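Local coordinates for protein ectonucleotide pyrophosphatase/phosphodiesterase family member 5 (Mus musculus, PDB 5VEO) that is a zinc-binding ectoenzyme of the nucleotide pyrophosphatase/phosphodiesterase family that probably hydrolyses phosphodiester or pyrophosphate bonds in a restricted range of nucleotides, at residues A[49-54]-A[333-338]; A[68-73]-A[355-360]; A[289-294]-A[327-332]. The protein carries 1 engineered substitution. All coordinates share one frame; numbering follows the deposited sequence.

Contact 1. Residues A[49-54]-A[333-338]; sequences QVTNVF and EMHPIF. With EDO (1,2-ethanediol), chain K.
Val50 and His335 bring the two backbones closest, 5.7 Å from CA to CA, where the end of strand 45-51 meets a loop whose end-to-end direction is turned 112° from it. His335 and Val50 bury nearly equal areas, and the His335 ring carries the polar side. Its ND1 donates to Gln49 OE1 at 2.8 Å, nearly within the ring plane but well above the plane of the Gln49 side-chain amide, while NE2 bonds to Asn329 O; carbonyl oxygens at both nitrogens fix the ring's rotation. Val50 O sits over one face of this ring, 3.1 Å from His335 CG.

Asn52 turns its amide at 90° to the imidazole. With CG between the backbone N and the carbonyl carbon (chi1 56°), its ND2 reaches Met334 O at 3.0 Å, a weak bond that complements a stronger one to Asp224 O. Asn52 OD1 is buried without a polar partner. Farther along the loop Val50 CG2 packs against Phe338 CB (3.6 Å) and CG1 against Pro336 CG (3.9 Å). A water links Val50 N to Pro336 O, spanning the two backbones just ahead of strand 338-341. The contact thus joins the end of strand 45-51, an inner strand of the central sheet, to the loop leading into its antiparallel neighbour 338-341, in an alkaline-phosphatase-like fold, with Asn52 bonded to the backbone of the zinc ligand Asp224.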
loop_
_atom_site.group_PDB
_atom_site.type_symbol
_atom_site.label_atom_id
_atom_site.label_comp_id
_atom_site.label_asym_id
_atom_site.label_seq_id
_atom_site.Cartn_x
_atom_site.Cartn_y
_atom_site.Cartn_z
ATOM N N GLN A 49 -13.837 -7.581 1.988
ATOM C CA GLN A 49 -13.598 -6.214 2.463
ATOM C C GLN A 49 -12.386 -6.187 3.384
ATOM O O GLN A 49 -12.471 -6.546 4.561
ATOM C CB GLN A 49 -14.824 -5.643 3.166
ATOM C CG GLN A 49 -15.911 -5.256 2.188
ATOM C CD GLN A 49 -15.511 -4.088 1.271
ATOM O OE1 GLN A 49 -15.313 -2.964 1.718
ATOM N NE2 GLN A 49 -15.364 -4.367 -0.003
ATOM N N VAL A 50 -11.286 -5.702 2.824
ATOM C CA VAL A 50 -10.022 -5.511 3.524
ATOM C C VAL A 50 -9.931 -4.058 3.919
ATOM O O VAL A 50 -9.849 -3.175 3.051
ATOM C CB VAL A 50 -8.832 -5.871 2.634
ATOM C CG1 VAL A 50 -7.494 -5.587 3.370
ATOM C CG2 VAL A 50 -8.951 -7.298 2.139
ATOM N N THR A 51 -9.961 -3.798 5.210
ATOM C CA THR A 51 -9.719 -2.445 5.684
ATOM C C THR A 51 -8.218 -2.232 5.752
ATOM O O THR A 51 -7.528 -2.844 6.585
ATOM C CB THR A 51 -10.359 -2.209 7.043
ATOM O OG1 THR A 51 -11.765 -2.365 6.926
ATOM C CG2 THR A 51 -10.062 -0.816 7.511
ATOM N N ASN A 52 -7.719 -1.384 4.864
ATOM C CA ASN A 52 -6.306 -1.037 4.805
ATOM C C ASN A 52 -6.065 0.133 5.760
ATOM O O ASN A 52 -6.860 0.355 6.682
ATOM C CB ASN A 52 -5.899 -0.790 3.341
ATOM C CG ASN A 52 -6.747 0.287 2.636
ATOM O OD1 ASN A 52 -7.850 0.651 3.080
ATOM N ND2 ASN A 52 -6.237 0.775 1.495
ATOM N N VAL A 53 -4.942 0.839 5.627
ATOM C CA VAL A 53 -4.608 1.871 6.602
ATOM C C VAL A 53 -4.598 3.255 5.967
ATOM O O VAL A 53 -4.315 3.454 4.772
ATOM C CB VAL A 53 -3.270 1.628 7.342
ATOM C CG1 VAL A 53 -3.303 0.313 8.092
ATOM C CG2 VAL A 53 -2.082 1.724 6.445
ATOM N N PHE A 54 -4.870 4.233 6.825
ATOM C CA PHE A 54 -4.803 5.644 6.476
ATOM C C PHE A 54 -3.378 6.147 6.612
ATOM O O PHE A 54 -2.707 5.798 7.598
ATOM C CB PHE A 54 -5.729 6.415 7.409
ATOM C CG PHE A 54 -5.952 7.847 7.043
ATOM C CD1 PHE A 54 -6.854 8.204 6.048
ATOM C CD2 PHE A 54 -5.308 8.854 7.740
ATOM C CE1 PHE A 54 -7.088 9.539 5.746
ATOM C CE2 PHE A 54 -5.552 10.187 7.445
ATOM C CZ PHE A 54 -6.430 10.525 6.446
ATOM N N GLU A 333 -14.273 2.163 -1.675
ATOM C CA GLU A 333 -13.486 2.323 -2.892
ATOM C C GLU A 333 -11.986 2.331 -2.608
ATOM O O GLU A 333 -11.200 2.112 -3.536
ATOM C CB GLU A 333 -13.897 3.583 -3.651
ATOM C CG GLU A 333 -15.284 3.407 -4.286
ATOM C CD GLU A 333 -15.801 4.541 -5.113
ATOM O OE1 GLU A 333 -15.028 5.389 -5.547
ATOM O OE2 GLU A 333 -17.041 4.569 -5.333
ATOM N N MET A 334 -11.578 2.581 -1.361
ATOM C CA MET A 334 -10.160 2.538 -1.004
ATOM C C MET A 334 -9.673 1.134 -0.672
ATOM O O MET A 334 -8.457 0.948 -0.498
ATOM C CB MET A 334 -9.892 3.468 0.168
ATOM C CG MET A 334 -10.030 4.930 -0.170
ATOM S SD MET A 334 -8.950 5.478 -1.500
ATOM C CE MET A 334 -10.048 5.466 -2.875
ATOM N N HIS A 335 -10.582 0.129 -0.641
ATOM C CA HIS A 335 -10.188 -1.193 -0.158
ATOM C C HIS A 335 -9.606 -2.062 -1.277
ATOM O O HIS A 335 -10.134 -2.094 -2.393
ATOM C CB HIS A 335 -11.376 -1.899 0.478
ATOM C CG HIS A 335 -11.844 -1.222 1.725
ATOM N ND1 HIS A 335 -13.050 -1.499 2.327
ATOM C CD2 HIS A 335 -11.266 -0.253 2.471
ATOM C CE1 HIS A 335 -13.195 -0.730 3.392
ATOM N NE2 HIS A 335 -12.115 0.023 3.510
ATOM N N PRO A 336 -8.527 -2.784 -0.978
ATOM C CA PRO A 336 -7.877 -3.643 -1.966
ATOM C C PRO A 336 -8.462 -5.045 -2.020
ATOM O O PRO A 336 -9.032 -5.542 -1.054
ATOM C CB PRO A 336 -6.449 -3.734 -1.425
ATOM C CG PRO A 336 -6.656 -3.723 0.065
ATOM C CD PRO A 336 -7.805 -2.759 0.298
ATOM N N ILE A 337 -8.175 -5.722 -3.133
ATOM C CA ILE A 337 -8.436 -7.155 -3.237
ATOM C C ILE A 337 -7.577 -7.920 -2.240
ATOM O O ILE A 337 -6.468 -7.489 -1.862
ATOM C CB ILE A 337 -8.146 -7.717 -4.639
ATOM C CG1 ILE A 337 -6.707 -7.378 -5.049
ATOM C CG2 ILE A 337 -9.207 -7.348 -5.613
ATOM C CD1 ILE A 337 -6.111 -8.291 -6.070
ATOM N N PHE A 338 -8.062 -9.101 -1.860
ATOM C CA PHE A 338 -7.243 -10.091 -1.157
ATOM C C PHE A 338 -7.720 -11.489 -1.525
ATOM O O PHE A 338 -8.895 -11.827 -1.317
ATOM C CB PHE A 338 -7.304 -9.898 0.359
ATOM C CG PHE A 338 -6.431 -10.848 1.126
ATOM C CD1 PHE A 338 -5.189 -10.442 1.582
ATOM C CD2 PHE A 338 -6.846 -12.150 1.387
ATOM C CE1 PHE A 338 -4.367 -11.328 2.288
ATOM C CE2 PHE A 338 -6.043 -13.020 2.074
ATOM C CZ PHE A 338 -4.794 -12.607 2.529
HETATM C C1 EDO K . -6.719 -1.314 9.431
HETATM O O1 EDO K . -5.867 -2.404 8.990
HETATM C C2 EDO K . -7.434 -1.569 10.772
HETATM O O2 EDO K . -8.274 -0.435 11.133
HETATM O O HOH W 1 -11.498 -5.315 0.073
#

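Contact 2. Residues A[68-73]-A[355-360]; sequences GLFAEN and NSTDLY. With NAG (2-acetamido-2-deoxy-beta-D-glucopyranose), chain G; NAG (2-acetamido-2-deoxy-beta-D-glucopyranose), chain H; EDO (1,2-ethanediol), chain K.
Gly68 comes nearest to Thr357, 4.4 Å between CA atoms, just where helix 58-67 ends. Its positive phi (73°) and the lack of a side chain fit the site: Gly68 N lies 3.3 Å from Tyr360 CB, and a beta carbon here would run into Tyr360 CD2. Tyr360 has its CG anti to the backbone N (chi1 176°), which sets the start of its ring beside the glycine; its OH is bonded to Leu372 N. A CA-H...O contact from Gly68 CA to Thr357 O (3.5 Å) adds a backbone-to-backbone contact to this close approach.

Leu69 turns away from 355-360 and lays CD2 near O5 of an N-acetylglucosamine (3.8 Å). Phe70 presents one ring face to the Thr357 methyl: CG2 stands 4.2 Å from the ring centroid and 22° off its normal, a CH-pi contact offset toward the rim. An ethanediol carbon meets the same ring at its edge, and His292 also packs on it. Phe70 further occupies the N-cap position of helix 71-74, its O accepting from Asn73 N (3.0 Å). Asn73 lies beside the same sugar as Leu69 and touches Asn375; an alanine here would probably open a gap against both. The arrangement is a tight glycine-mediated turn between helices 58-67 and 71-74, with Phe70 packed on Thr357 in the link between strand 349-355, whose last residue Asn355 carries a covalently linked N-acetylglucosamine, and helix 359-366.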
loop_
_atom_site.group_PDB
_atom_site.type_symbol
_atom_site.label_atom_id
_atom_site.label_comp_id
_atom_site.label_asym_id
_atom_site.label_seq_id
_atom_site.Cartn_x
_atom_site.Cartn_y
_atom_site.Cartn_z
ATOM N N GLY A 68 2.661 -5.195 10.210
ATOM C CA GLY A 68 1.472 -5.349 11.023
ATOM C C GLY A 68 1.114 -4.125 11.827
ATOM O O GLY A 68 0.267 -4.221 12.725
ATOM N N LEU A 69 1.719 -2.979 11.515
ATOM C CA LEU A 69 1.568 -1.759 12.291
ATOM C C LEU A 69 0.771 -0.701 11.541
ATOM O O LEU A 69 0.828 -0.599 10.318
ATOM C CB LEU A 69 2.927 -1.170 12.639
ATOM C CG LEU A 69 3.775 -1.985 13.632
ATOM C CD1 LEU A 69 5.203 -1.467 13.635
ATOM C CD2 LEU A 69 3.164 -1.916 15.002
ATOM N N PHE A 70 0.056 0.115 12.304
ATOM C CA PHE A 70 -0.508 1.346 11.774
ATOM C C PHE A 70 0.602 2.339 11.456
ATOM O O PHE A 70 1.737 2.225 11.949
ATOM C CB PHE A 70 -1.479 1.957 12.777
ATOM C CG PHE A 70 -2.712 1.150 12.970
ATOM C CD1 PHE A 70 -3.605 0.985 11.930
ATOM C CD2 PHE A 70 -2.984 0.549 14.186
ATOM C CE1 PHE A 70 -4.762 0.245 12.100
ATOM C CE2 PHE A 70 -4.144 -0.191 14.365
ATOM C CZ PHE A 70 -5.023 -0.354 13.320
ATOM N N ALA A 71 0.270 3.317 10.602
ATOM C CA ALA A 71 1.286 4.238 10.093
ATOM C C ALA A 71 1.909 5.099 11.190
ATOM O O ALA A 71 3.101 5.422 11.112
ATOM C CB ALA A 71 0.701 5.129 8.992
ATOM N N GLU A 72 1.145 5.494 12.214
ATOM C CA GLU A 72 1.760 6.302 13.256
ATOM C C GLU A 72 2.850 5.534 13.995
ATOM O O GLU A 72 3.743 6.163 14.573
ATOM C CB GLU A 72 0.705 6.823 14.245
ATOM C CG GLU A 72 0.100 5.755 15.162
ATOM C CD GLU A 72 -1.056 6.268 16.012
ATOM O OE1 GLU A 72 -1.648 5.447 16.750
ATOM O OE2 GLU A 72 -1.374 7.473 15.953
ATOM N N ASN A 73 2.797 4.199 13.978
ATOM C CA ASN A 73 3.793 3.352 14.616
ATOM C C ASN A 73 4.948 2.995 13.688
ATOM O O ASN A 73 6.100 3.040 14.122
ATOM C CB ASN A 73 3.138 2.079 15.138
ATOM C CG ASN A 73 1.993 2.376 16.079
ATOM O OD1 ASN A 73 0.843 2.091 15.782
ATOM N ND2 ASN A 73 2.302 2.998 17.195
ATOM N N ASN A 355 -8.616 -6.956 8.442
ATOM C CA ASN A 355 -7.781 -5.766 8.479
ATOM C C ASN A 355 -6.436 -6.077 7.836
ATOM O O ASN A 355 -5.867 -7.149 8.067
ATOM C CB ASN A 355 -7.568 -5.314 9.920
ATOM C CG ASN A 355 -8.857 -4.865 10.590
ATOM O OD1 ASN A 355 -9.649 -4.135 9.998
ATOM N ND2 ASN A 355 -9.061 -5.300 11.822
ATOM N N SER A 356 -5.909 -5.138 7.051
ATOM C CA SER A 356 -4.636 -5.419 6.403
ATOM C C SER A 356 -3.496 -5.518 7.408
ATOM O O SER A 356 -2.466 -6.110 7.084
ATOM C CB SER A 356 -4.313 -4.361 5.355
ATOM O OG SER A 356 -3.986 -3.144 5.963
ATOM N N THR A 357 -3.664 -4.952 8.609
ATOM C CA THR A 357 -2.716 -5.146 9.699
ATOM C C THR A 357 -2.624 -6.598 10.144
ATOM O O THR A 357 -1.672 -6.948 10.851
ATOM C CB THR A 357 -3.127 -4.303 10.911
ATOM O OG1 THR A 357 -4.523 -4.502 11.143
ATOM C CG2 THR A 357 -2.835 -2.838 10.696
ATOM N N ASP A 358 -3.594 -7.438 9.783
ATOM C CA ASP A 358 -3.562 -8.848 10.154
ATOM C C ASP A 358 -2.613 -9.675 9.284
ATOM O O ASP A 358 -2.236 -10.788 9.686
ATOM C CB ASP A 358 -4.962 -9.461 10.062
ATOM C CG ASP A 358 -5.971 -8.802 10.978
ATOM O OD1 ASP A 358 -5.596 -8.348 12.079
ATOM O OD2 ASP A 358 -7.171 -8.760 10.583
ATOM N N LEU A 359 -2.230 -9.184 8.100
ATOM C CA LEU A 359 -1.455 -10.025 7.196
ATOM C C LEU A 359 -0.113 -10.407 7.819
ATOM O O LEU A 359 0.334 -11.554 7.703
ATOM C CB LEU A 359 -1.237 -9.329 5.854
ATOM C CG LEU A 359 -0.393 -10.164 4.878
ATOM C CD1 LEU A 359 -1.016 -11.523 4.621
ATOM C CD2 LEU A 359 -0.167 -9.423 3.556
ATOM N N TYR A 360 0.534 -9.459 8.486
ATOM C CA TYR A 360 1.817 -9.727 9.130
ATOM C C TYR A 360 1.718 -10.902 10.097
ATOM O O TYR A 360 2.586 -11.786 10.102
ATOM C CB TYR A 360 2.273 -8.465 9.848
ATOM C CG TYR A 360 3.556 -8.583 10.656
ATOM C CD1 TYR A 360 4.798 -8.558 10.037
ATOM C CD2 TYR A 360 3.517 -8.653 12.040
ATOM C CE1 TYR A 360 5.971 -8.638 10.777
ATOM C CE2 TYR A 360 4.677 -8.718 12.786
ATOM C CZ TYR A 360 5.895 -8.725 12.154
ATOM O OH TYR A 360 7.028 -8.792 12.918
HETATM C C1 NAG G . -10.176 -4.965 12.687
HETATM C C2 NAG G . -11.116 -6.124 13.113
HETATM C C3 NAG G . -12.107 -5.666 14.182
HETATM C C4 NAG G . -11.389 -4.975 15.329
HETATM C C5 NAG G . -10.547 -3.832 14.789
HETATM C C6 NAG G . -9.799 -3.101 15.873
HETATM C C7 NAG G . -11.486 -7.840 11.408
HETATM C C8 NAG G . -12.333 -8.266 10.252
HETATM N N2 NAG G . -11.830 -6.682 11.980
HETATM O O3 NAG G . -12.808 -6.800 14.681
HETATM O O4 NAG G . -12.327 -4.453 16.263
HETATM O O5 NAG G . -9.572 -4.355 13.878
HETATM O O6 NAG G . -8.673 -3.849 16.312
HETATM O O7 NAG G . -10.491 -8.492 11.778
HETATM C C1 NAG H . -0.120 -0.790 17.662
HETATM C C2 NAG H . -0.777 -0.109 18.842
HETATM C C3 NAG H . 0.253 0.714 19.599
HETATM C C4 NAG H . 1.481 -0.118 19.940
HETATM C C5 NAG H . 2.002 -0.867 18.716
HETATM C C6 NAG H . 3.086 -1.864 19.052
HETATM C C7 NAG H . -3.152 0.499 18.776
HETATM C C8 NAG H . -4.157 1.504 18.305
HETATM N N2 NAG H . -1.885 0.735 18.430
HETATM O O3 NAG H . -0.352 1.202 20.787
HETATM O O4 NAG H . 2.505 0.741 20.423
HETATM O O5 NAG H . 0.937 -1.614 18.120
HETATM O O6 NAG H . 2.715 -2.662 20.168
HETATM O O7 NAG H . -3.473 -0.478 19.446
HETATM C C1 EDO K . -6.719 -1.314 9.431
HETATM O O1 EDO K . -5.867 -2.404 8.990
HETATM C C2 EDO K . -7.434 -1.569 10.772
HETATM O O2 EDO K . -8.274 -0.435 11.133
#

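Contact 3. Residues A[289-294]-A[327-332]; sequences ERWHYK and YDNALA
Arg290 and Asp328 form an end-on, two-pronged salt bridge: NH1 donates to Asp328 OD1 at 2.9 Å, and NH2 to Asp328 OD2 at 2.9 Å along a nearly straight line (173°). Both oxygens lie close to the guanidinium plane. OD1 is met through its syn lone pair, whereas OD2 is met on the syn side but somewhat out of the carboxylate plane, in keeping with the 33° tilt between the two flat groups.

The same OD1 accepts twice more. Trp291 NE1 reaches it at 3.0 Å, with the oxygen in the indole plane but the donor far above the carboxylate plane, and ring and carboxylate stand almost perpendicular. Ala330 N gives the third bond, again from above that plane. Three N-H donors on one oxygen hold the carboxylate firmly and would tend to stabilise its negative charge. Asp328 has CG anti to the backbone N (chi1 -168°), which carries the carboxylate out to the indole edge.

Beyond these bonds, waters and a few van der Waals contacts extend the contact. Asn329 OD1 approaches Trp291 CD1 at the ring edge (3.2 Å) without a hydrogen bond. One water joins Arg290 NH1 to Asn329 OD1, and another joins Arg290 O to Asn329 ND2, whose direct protein partner is Asn52 O. Ala330 CB lies 3.7 Å from Arg290 NH1. The Trp291 ring also stacks with Phe54, which ties the 3-10 segment 289-291 to the loop after strand 45-51. Asp328 opens a type I beta turn to Leu331 and, through OD1 and Ala330 N, an Asx turn; its side chain thereby both shapes its own loop, a few residues past the zinc ligand His325, and clamps the loop 289-294 to it.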
loop_
_atom_site.group_PDB
_atom_site.type_symbol
_atom_site.label_atom_id
_atom_site.label_comp_id
_atom_site.label_asym_id
_atom_site.label_seq_id
_atom_site.Cartn_x
_atom_site.Cartn_y
_atom_site.Cartn_z
ATOM N N GLU A 289 -9.056 9.246 15.974
ATOM C CA GLU A 289 -8.322 8.114 16.544
ATOM C C GLU A 289 -8.385 6.890 15.647
ATOM O O GLU A 289 -7.426 6.110 15.586
ATOM C CB GLU A 289 -8.877 7.759 17.923
ATOM C CG GLU A 289 -8.568 8.788 18.954
ATOM C CD GLU A 289 -7.096 8.833 19.295
ATOM O OE1 GLU A 289 -6.418 7.792 19.155
ATOM O OE2 GLU A 289 -6.618 9.915 19.694
ATOM N N ARG A 290 -9.516 6.686 14.961
ATOM C CA ARG A 290 -9.698 5.455 14.203
ATOM C C ARG A 290 -8.709 5.336 13.056
ATOM O O ARG A 290 -8.526 4.226 12.542
ATOM C CB ARG A 290 -11.115 5.352 13.659
ATOM C CG ARG A 290 -11.489 6.398 12.647
ATOM C CD ARG A 290 -12.948 6.229 12.235
ATOM N NE ARG A 290 -13.369 7.346 11.405
ATOM C CZ ARG A 290 -13.258 7.375 10.078
ATOM N NH1 ARG A 290 -12.775 6.331 9.409
ATOM N NH2 ARG A 290 -13.645 8.450 9.418
ATOM N N TRP A 291 -8.079 6.442 12.640
ATOM C CA TRP A 291 -7.062 6.399 11.590
ATOM C C TRP A 291 -5.678 6.028 12.110
ATOM O O TRP A 291 -4.808 5.693 11.298
ATOM C CB TRP A 291 -6.978 7.748 10.878
ATOM C CG TRP A 291 -8.097 8.025 9.942
ATOM C CD1 TRP A 291 -8.902 7.105 9.315
ATOM C CD2 TRP A 291 -8.535 9.310 9.484
ATOM N NE1 TRP A 291 -9.806 7.740 8.508
ATOM C CE2 TRP A 291 -9.602 9.092 8.585
ATOM C CE3 TRP A 291 -8.124 10.617 9.735
ATOM C CZ2 TRP A 291 -10.282 10.143 7.961
ATOM C CZ3 TRP A 291 -8.796 11.656 9.123
ATOM C CH2 TRP A 291 -9.852 11.412 8.229
ATOM N N HIS A 292 -5.455 6.079 13.423
ATOM C CA HIS A 292 -4.170 5.683 14.013
ATOM C C HIS A 292 -3.034 6.362 13.268
ATOM O O HIS A 292 -2.091 5.739 12.762
ATOM C CB HIS A 292 -4.028 4.173 14.014
ATOM C CG HIS A 292 -5.185 3.497 14.668
ATOM N ND1 HIS A 292 -5.500 3.701 15.993
ATOM C CD2 HIS A 292 -6.149 2.690 14.169
ATOM C CE1 HIS A 292 -6.592 3.023 16.292
ATOM N NE2 HIS A 292 -7.003 2.396 15.204
ATOM N N TYR A 293 -3.167 7.672 13.160
ATOM C CA TYR A 293 -2.301 8.427 12.289
ATOM C C TYR A 293 -1.504 9.493 13.026
ATOM O O TYR A 293 -0.360 9.728 12.649
ATOM C CB TYR A 293 -3.142 9.027 11.140
ATOM C CG TYR A 293 -2.332 9.485 9.971
ATOM C CD1 TYR A 293 -2.226 10.829 9.659
ATOM C CD2 TYR A 293 -1.649 8.570 9.187
ATOM C CE1 TYR A 293 -1.476 11.248 8.584
ATOM C CE2 TYR A 293 -0.894 8.974 8.104
ATOM C CZ TYR A 293 -0.785 10.325 7.827
ATOM O OH TYR A 293 -0.052 10.770 6.758
ATOM N N LYS A 294 -1.974 9.970 14.165
ATOM C CA LYS A 294 -1.532 11.240 14.740
ATOM C C LYS A 294 -0.311 11.154 15.649
ATOM O O LYS A 294 0.354 12.177 15.837
ATOM C CB LYS A 294 -2.709 11.870 15.500
ATOM C CG LYS A 294 -2.916 11.375 16.897
ATOM C CD LYS A 294 -3.954 12.243 17.619
ATOM C CE LYS A 294 -5.277 11.616 17.487
ATOM N NZ LYS A 294 -6.363 12.404 18.131
ATOM N N TYR A 327 -7.759 8.667 0.424
ATOM C CA TYR A 327 -8.919 9.012 1.224
ATOM C C TYR A 327 -9.098 8.071 2.424
ATOM O O TYR A 327 -8.469 7.017 2.545
ATOM C CB TYR A 327 -10.173 8.961 0.353
ATOM C CG TYR A 327 -10.088 9.832 -0.880
ATOM C CD1 TYR A 327 -10.403 11.181 -0.818
ATOM C CD2 TYR A 327 -9.669 9.321 -2.093
ATOM C CE1 TYR A 327 -10.319 11.992 -1.940
ATOM C CE2 TYR A 327 -9.578 10.120 -3.215
ATOM C CZ TYR A 327 -9.903 11.450 -3.139
ATOM O OH TYR A 327 -9.801 12.240 -4.256
ATOM N N ASP A 328 -9.993 8.497 3.320
ATOM C CA ASP A 328 -10.469 7.721 4.459
ATOM C C ASP A 328 -10.473 6.217 4.172
ATOM O O ASP A 328 -11.110 5.762 3.206
ATOM C CB ASP A 328 -11.878 8.217 4.794
ATOM C CG ASP A 328 -12.412 7.715 6.114
ATOM O OD1 ASP A 328 -11.901 6.742 6.679
ATOM O OD2 ASP A 328 -13.402 8.322 6.566
ATOM N N ASN A 329 -9.793 5.430 5.026
ATOM C CA ASN A 329 -9.721 3.988 4.818
ATOM C C ASN A 329 -11.023 3.266 5.149
ATOM O O ASN A 329 -11.106 2.054 4.930
ATOM C CB ASN A 329 -8.572 3.372 5.623
ATOM C CG ASN A 329 -8.758 3.501 7.117
ATOM O OD1 ASN A 329 -9.352 4.466 7.620
ATOM N ND2 ASN A 329 -8.238 2.527 7.845
ATOM N N ALA A 330 -12.026 3.956 5.695
ATOM C CA ALA A 330 -13.330 3.328 5.856
ATOM C C ALA A 330 -14.084 3.217 4.538
ATOM O O ALA A 330 -15.072 2.486 4.458
ATOM C CB ALA A 330 -14.168 4.119 6.857
ATOM N N LEU A 331 -13.664 3.952 3.523
ATOM C CA LEU A 331 -14.384 3.982 2.260
ATOM C C LEU A 331 -14.140 2.707 1.470
ATOM O O LEU A 331 -12.986 2.319 1.229
ATOM C CB LEU A 331 -13.943 5.185 1.443
ATOM C CG LEU A 331 -14.288 6.546 2.028
ATOM C CD1 LEU A 331 -13.465 7.611 1.345
ATOM C CD2 LEU A 331 -15.769 6.848 1.855
ATOM N N ALA A 332 -15.229 2.112 0.978
ATOM C CA ALA A 332 -15.116 0.864 0.230
ATOM C C ALA A 332 -14.215 1.009 -0.992
ATOM O O ALA A 332 -13.455 0.077 -1.321
ATOM C CB ALA A 332 -16.504 0.383 -0.191
HETATM O O HOH W 2 -7.660 2.403 10.757
HETATM O O HOH W 3 -11.042 3.867 9.829
#

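In the fold
From the N terminus, the chain first passes 49-54, at the end of strand 45-51, then 68-73, after helix 58-67. It returns much later through 289-294 and 327-332, whose meeting closes the short loop of contact 3. Next, 333-338 closes contact 1 and 355-360 closes contact 2, so these two long loops cross while contact 3 nests inside both. Direct links bind all three: Ser356 N to Thr51 O joins contacts 1 and 2, Asn329 bridges contacts 1 and 3, and Glu72 N with His292 O connects contacts 2 and 3. They tie strand 45-51 and the 349-355 edge of the sheet to helices 58-67 and 71-74 and to the loops before strands 302-306 and 338-341.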